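Local coordinates for protein mRNA export factor MEX67 (Candida albicans, PDB 1Q40) that probably takes part in exporting mRNA from the nucleus, its NTF2-like middle domain being the part present here, at residues 146-154 / 167-178. Residues are numbered along the deposited sequence; the frame is centred on the assembly and turned at random.
Sequences AQPEVDGSA and YHSGPKHKRIPL
Asp-151, Leu-178 and Gln-147 bury the most surface where the two limbs of one long loop meet, the loop joining strands 134-146 and 181-190 of this NTF2-like domain. Asp-151 sits at the centre. Its CG lies anti to the backbone N (chi1 -164°), which carries the carboxylate across to the imidazole of His-173. There NE2 of His-173 donates to OD2 of Asp-151 at 2.7 Å, on the syn side of the oxygen and within the ring plane, while carboxylate and ring stand almost perpendicular (88°). The other oxygen, OD1, faces back into its own segment and takes two donors: the backbone N of Ser-153, closing an Asx turn, and Ser-153 OG. Both carboxylate oxygens are thus engaged, and the group's rotation is fixed. Ser-153 OG also lies over one face of the His-173 ring, and Ser-153 CB meets Ile-176 CD1 at 3.8 Å. On the far side of that ring, His-168 brings CD2 to 3.1 Å from Asp-151 OD2, and its own NE2 donates to Pro-171 O, a bond within 167-178 that spans the turn at Gly-170. Gln-147 reaches over with an extended chain, and its NE2 gives a nearly straight bond (169°) to Tyr-167 O, 3.0 Å away and in the plane of the Gln-147 amide. A water links Glu-149 O to Ser-169 N. Leu-178 closes the base of the loop with its two methyls against the backbone of Ala-146, whose own backbone pairs with Lys-109. Tyr-72 touches Gln-147, Pro-148 and Ile-176 from another loop. At the exposed outer end, Ala-154 CB rests on the pyrrolidine ring of Pro-171, 3.9 Å from its CG.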
loop_
_atom_site.group_PDB
_atom_site.type_symbol
_atom_site.label_atom_id
_atom_site.label_comp_id
_atom_site.label_asym_id
_atom_site.label_seq_id
_atom_site.Cartn_x
_atom_site.Cartn_y
_atom_site.Cartn_z
ATOM N N ALA B 146 -9.843 22.386 -6.099
ATOM C CA ALA B 146 -9.034 23.544 -6.442
ATOM C C ALA B 146 -7.559 23.180 -6.536
ATOM O O ALA B 146 -7.117 22.171 -5.972
ATOM C CB ALA B 146 -9.240 24.691 -5.414
ATOM N N GLN B 147 -6.816 24.010 -7.270
ATOM C CA GLN B 147 -5.362 23.886 -7.396
ATOM C C GLN B 147 -4.761 23.951 -5.996
ATOM O O GLN B 147 -5.390 24.492 -5.088
ATOM C CB GLN B 147 -4.798 25.018 -8.289
ATOM C CG GLN B 147 -4.878 26.418 -7.671
ATOM C CD GLN B 147 -4.525 27.568 -8.637
ATOM O OE1 GLN B 147 -4.816 27.505 -9.834
ATOM N NE2 GLN B 147 -3.920 28.627 -8.098
ATOM N N PRO B 148 -3.562 23.411 -5.799
ATOM C CA PRO B 148 -2.889 23.550 -4.505
ATOM C C PRO B 148 -2.577 25.016 -4.174
ATOM O O PRO B 148 -2.440 25.851 -5.067
ATOM C CB PRO B 148 -1.598 22.728 -4.671
ATOM C CG PRO B 148 -1.419 22.560 -6.104
ATOM C CD PRO B 148 -2.768 22.623 -6.755
ATOM N N GLU B 149 -2.486 25.319 -2.890
ATOM C CA GLU B 149 -2.091 26.649 -2.445
ATOM C C GLU B 149 -0.751 27.057 -3.059
ATOM O O GLU B 149 -0.593 28.187 -3.535
ATOM C CB GLU B 149 -2.020 26.708 -0.921
ATOM C CG GLU B 149 -1.484 28.028 -0.380
ATOM C CD GLU B 149 -1.662 28.170 1.118
ATOM O OE1 GLU B 149 -1.984 27.165 1.784
ATOM O OE2 GLU B 149 -1.469 29.293 1.631
ATOM N N VAL B 150 0.186 26.111 -3.070
ATOM C CA VAL B 150 1.541 26.306 -3.581
ATOM C C VAL B 150 1.766 25.345 -4.747
ATOM O O VAL B 150 1.595 24.136 -4.602
ATOM C CB VAL B 150 2.584 26.023 -2.478
ATOM C CG1 VAL B 150 4.030 26.145 -3.015
ATOM C CG2 VAL B 150 2.376 26.958 -1.299
ATOM N N ASP B 151 2.153 25.877 -5.903
ATOM C CA ASP B 151 2.315 25.053 -7.109
ATOM C C ASP B 151 3.664 24.351 -7.070
ATOM O O ASP B 151 4.692 24.987 -7.247
ATOM C CB ASP B 151 2.209 25.919 -8.369
ATOM C CG ASP B 151 1.980 25.099 -9.644
ATOM O OD1 ASP B 151 2.441 23.928 -9.739
ATOM O OD2 ASP B 151 1.328 25.566 -10.608
ATOM N N GLY B 152 3.657 23.046 -6.817
ATOM C CA GLY B 152 4.886 22.263 -6.782
ATOM C C GLY B 152 5.094 21.380 -8.003
ATOM O O GLY B 152 5.760 20.361 -7.900
ATOM N N SER B 153 4.546 21.778 -9.151
ATOM C CA SER B 153 4.486 20.924 -10.342
ATOM C C SER B 153 5.744 20.944 -11.223
ATOM O O SER B 153 6.109 19.923 -11.815
ATOM C CB SER B 153 3.260 21.291 -11.198
ATOM O OG SER B 153 3.361 22.605 -11.714
ATOM N N ALA B 154 6.395 22.100 -11.330
ATOM C CA ALA B 154 7.595 22.236 -12.170
ATOM C C ALA B 154 8.736 21.359 -11.655
ATOM O O ALA B 154 9.292 21.612 -10.576
ATOM C CB ALA B 154 8.047 23.697 -12.230
ATOM N N TYR B 167 -1.569 33.770 -11.693
ATOM C CA TYR B 167 -2.591 32.816 -11.241
ATOM C C TYR B 167 -2.051 31.694 -10.332
ATOM O O TYR B 167 -2.833 30.980 -9.694
ATOM C CB TYR B 167 -3.316 32.220 -12.452
ATOM C CG TYR B 167 -3.892 33.271 -13.386
ATOM C CD1 TYR B 167 -3.606 33.257 -14.751
ATOM C CD2 TYR B 167 -4.715 34.288 -12.901
ATOM C CE1 TYR B 167 -4.131 34.229 -15.609
ATOM C CE2 TYR B 167 -5.244 35.261 -13.747
ATOM C CZ TYR B 167 -4.947 35.226 -15.098
ATOM O OH TYR B 167 -5.466 36.187 -15.931
ATOM N N HIS B 168 -0.725 31.545 -10.286
ATOM C CA HIS B 168 -0.055 30.567 -9.414
ATOM C C HIS B 168 1.409 30.955 -9.159
ATOM O O HIS B 168 1.979 31.765 -9.890
ATOM C CB HIS B 168 -0.105 29.165 -10.037
ATOM C CG HIS B 168 0.771 29.014 -11.243
ATOM N ND1 HIS B 168 0.379 29.411 -12.505
ATOM C CD2 HIS B 168 2.026 28.526 -11.376
ATOM C CE1 HIS B 168 1.353 29.166 -13.363
ATOM N NE2 HIS B 168 2.364 28.632 -12.704
ATOM N N SER B 169 2.007 30.364 -8.125
ATOM C CA SER B 169 3.423 30.580 -7.810
ATOM C C SER B 169 4.310 29.698 -8.683
ATOM O O SER B 169 3.834 28.760 -9.305
ATOM C CB SER B 169 3.709 30.296 -6.329
ATOM O OG SER B 169 3.514 28.928 -5.995
ATOM N N GLY B 170 5.602 30.004 -8.712
ATOM C CA GLY B 170 6.564 29.237 -9.483
ATOM C C GLY B 170 6.525 29.542 -10.973
ATOM O O GLY B 170 5.806 30.451 -11.401
ATOM N N PRO B 171 7.290 28.778 -11.761
ATOM C CA PRO B 171 7.409 29.013 -13.209
ATOM C C PRO B 171 6.110 28.790 -13.986
ATOM O O PRO B 171 5.250 28.009 -13.562
ATOM C CB PRO B 171 8.473 27.991 -13.659
ATOM C CG PRO B 171 9.117 27.482 -12.404
ATOM C CD PRO B 171 8.099 27.626 -11.322
ATOM N N LYS B 172 5.995 29.478 -15.122
ATOM C CA LYS B 172 4.810 29.404 -15.975
ATOM C C LYS B 172 4.645 28.013 -16.606
ATOM O O LYS B 172 5.627 27.349 -16.948
ATOM C CB LYS B 172 4.867 30.477 -17.073
ATOM C CG LYS B 172 3.503 30.935 -17.576
ATOM C CD LYS B 172 3.612 32.163 -18.492
ATOM C CE LYS B 172 2.257 32.857 -18.687
ATOM N NZ LYS B 172 2.403 34.260 -19.184
ATOM N N HIS B 173 3.390 27.582 -16.718
ATOM C CA HIS B 173 3.022 26.328 -17.382
ATOM C C HIS B 173 1.537 26.361 -17.753
ATOM O O HIS B 173 0.782 27.187 -17.239
ATOM C CB HIS B 173 3.317 25.123 -16.480
ATOM C CG HIS B 173 2.485 25.087 -15.233
ATOM N ND1 HIS B 173 1.273 24.437 -15.167
ATOM C CD2 HIS B 173 2.685 25.637 -14.010
ATOM C CE1 HIS B 173 0.766 24.580 -13.955
ATOM N NE2 HIS B 173 1.603 25.303 -13.235
ATOM N N LYS B 174 1.115 25.467 -18.644
ATOM C CA LYS B 174 -0.295 25.427 -19.048
ATOM C C LYS B 174 -1.116 24.788 -17.931
ATOM O O LYS B 174 -0.588 24.014 -17.131
ATOM C CB LYS B 174 -0.489 24.676 -20.378
ATOM C CG LYS B 174 -1.342 25.443 -21.400
ATOM C CD LYS B 174 -0.558 26.605 -22.048
ATOM C CE LYS B 174 -1.452 27.496 -22.918
ATOM N NZ LYS B 174 -1.373 28.950 -22.532
ATOM N N ARG B 175 -2.401 25.124 -17.896
ATOM C CA ARG B 175 -3.307 24.714 -16.821
ATOM C C ARG B 175 -3.422 23.186 -16.665
ATOM O O ARG B 175 -3.806 22.495 -17.600
ATOM C CB ARG B 175 -4.701 25.297 -17.078
ATOM C CG ARG B 175 -5.477 25.694 -15.835
ATOM C CD ARG B 175 -6.746 26.466 -16.160
ATOM N NE ARG B 175 -7.673 25.652 -16.960
ATOM C CZ ARG B 175 -8.296 26.042 -18.083
ATOM N NH1 ARG B 175 -8.115 27.258 -18.605
ATOM N NH2 ARG B 175 -9.117 25.194 -18.699
ATOM N N ILE B 176 -3.099 22.677 -15.473
ATOM C CA ILE B 176 -3.246 21.253 -15.157
ATOM C C ILE B 176 -4.697 20.976 -14.759
ATOM O O ILE B 176 -5.246 21.688 -13.928
ATOM C CB ILE B 176 -2.299 20.843 -14.003
ATOM C CG1 ILE B 176 -0.840 21.084 -14.405
ATOM C CG2 ILE B 176 -2.500 19.381 -13.633
ATOM C CD1 ILE B 176 0.118 21.118 -13.265
ATOM N N PRO B 177 -5.324 19.953 -15.336
ATOM C CA PRO B 177 -6.717 19.658 -15.003
ATOM C C PRO B 177 -6.866 19.059 -13.600
ATOM O O PRO B 177 -5.970 18.374 -13.094
ATOM C CB PRO B 177 -7.149 18.673 -16.096
ATOM C CG PRO B 177 -5.891 18.020 -16.551
ATOM C CD PRO B 177 -4.789 19.006 -16.326
ATOM N N LEU B 178 -7.984 19.380 -12.965
ATOM C CA LEU B 178 -8.363 18.764 -11.707
ATOM C C LEU B 178 -9.239 17.568 -12.055
ATOM O O LEU B 178 -10.019 17.629 -12.994
ATOM C CB LEU B 178 -9.115 19.759 -10.816
ATOM C CG LEU B 178 -8.394 21.066 -10.462
ATOM C CD1 LEU B 178 -9.367 22.047 -9.843
ATOM C CD2 LEU B 178 -7.216 20.848 -9.539
HETATM O O HOH W 1 0.284 28.575 -6.264
#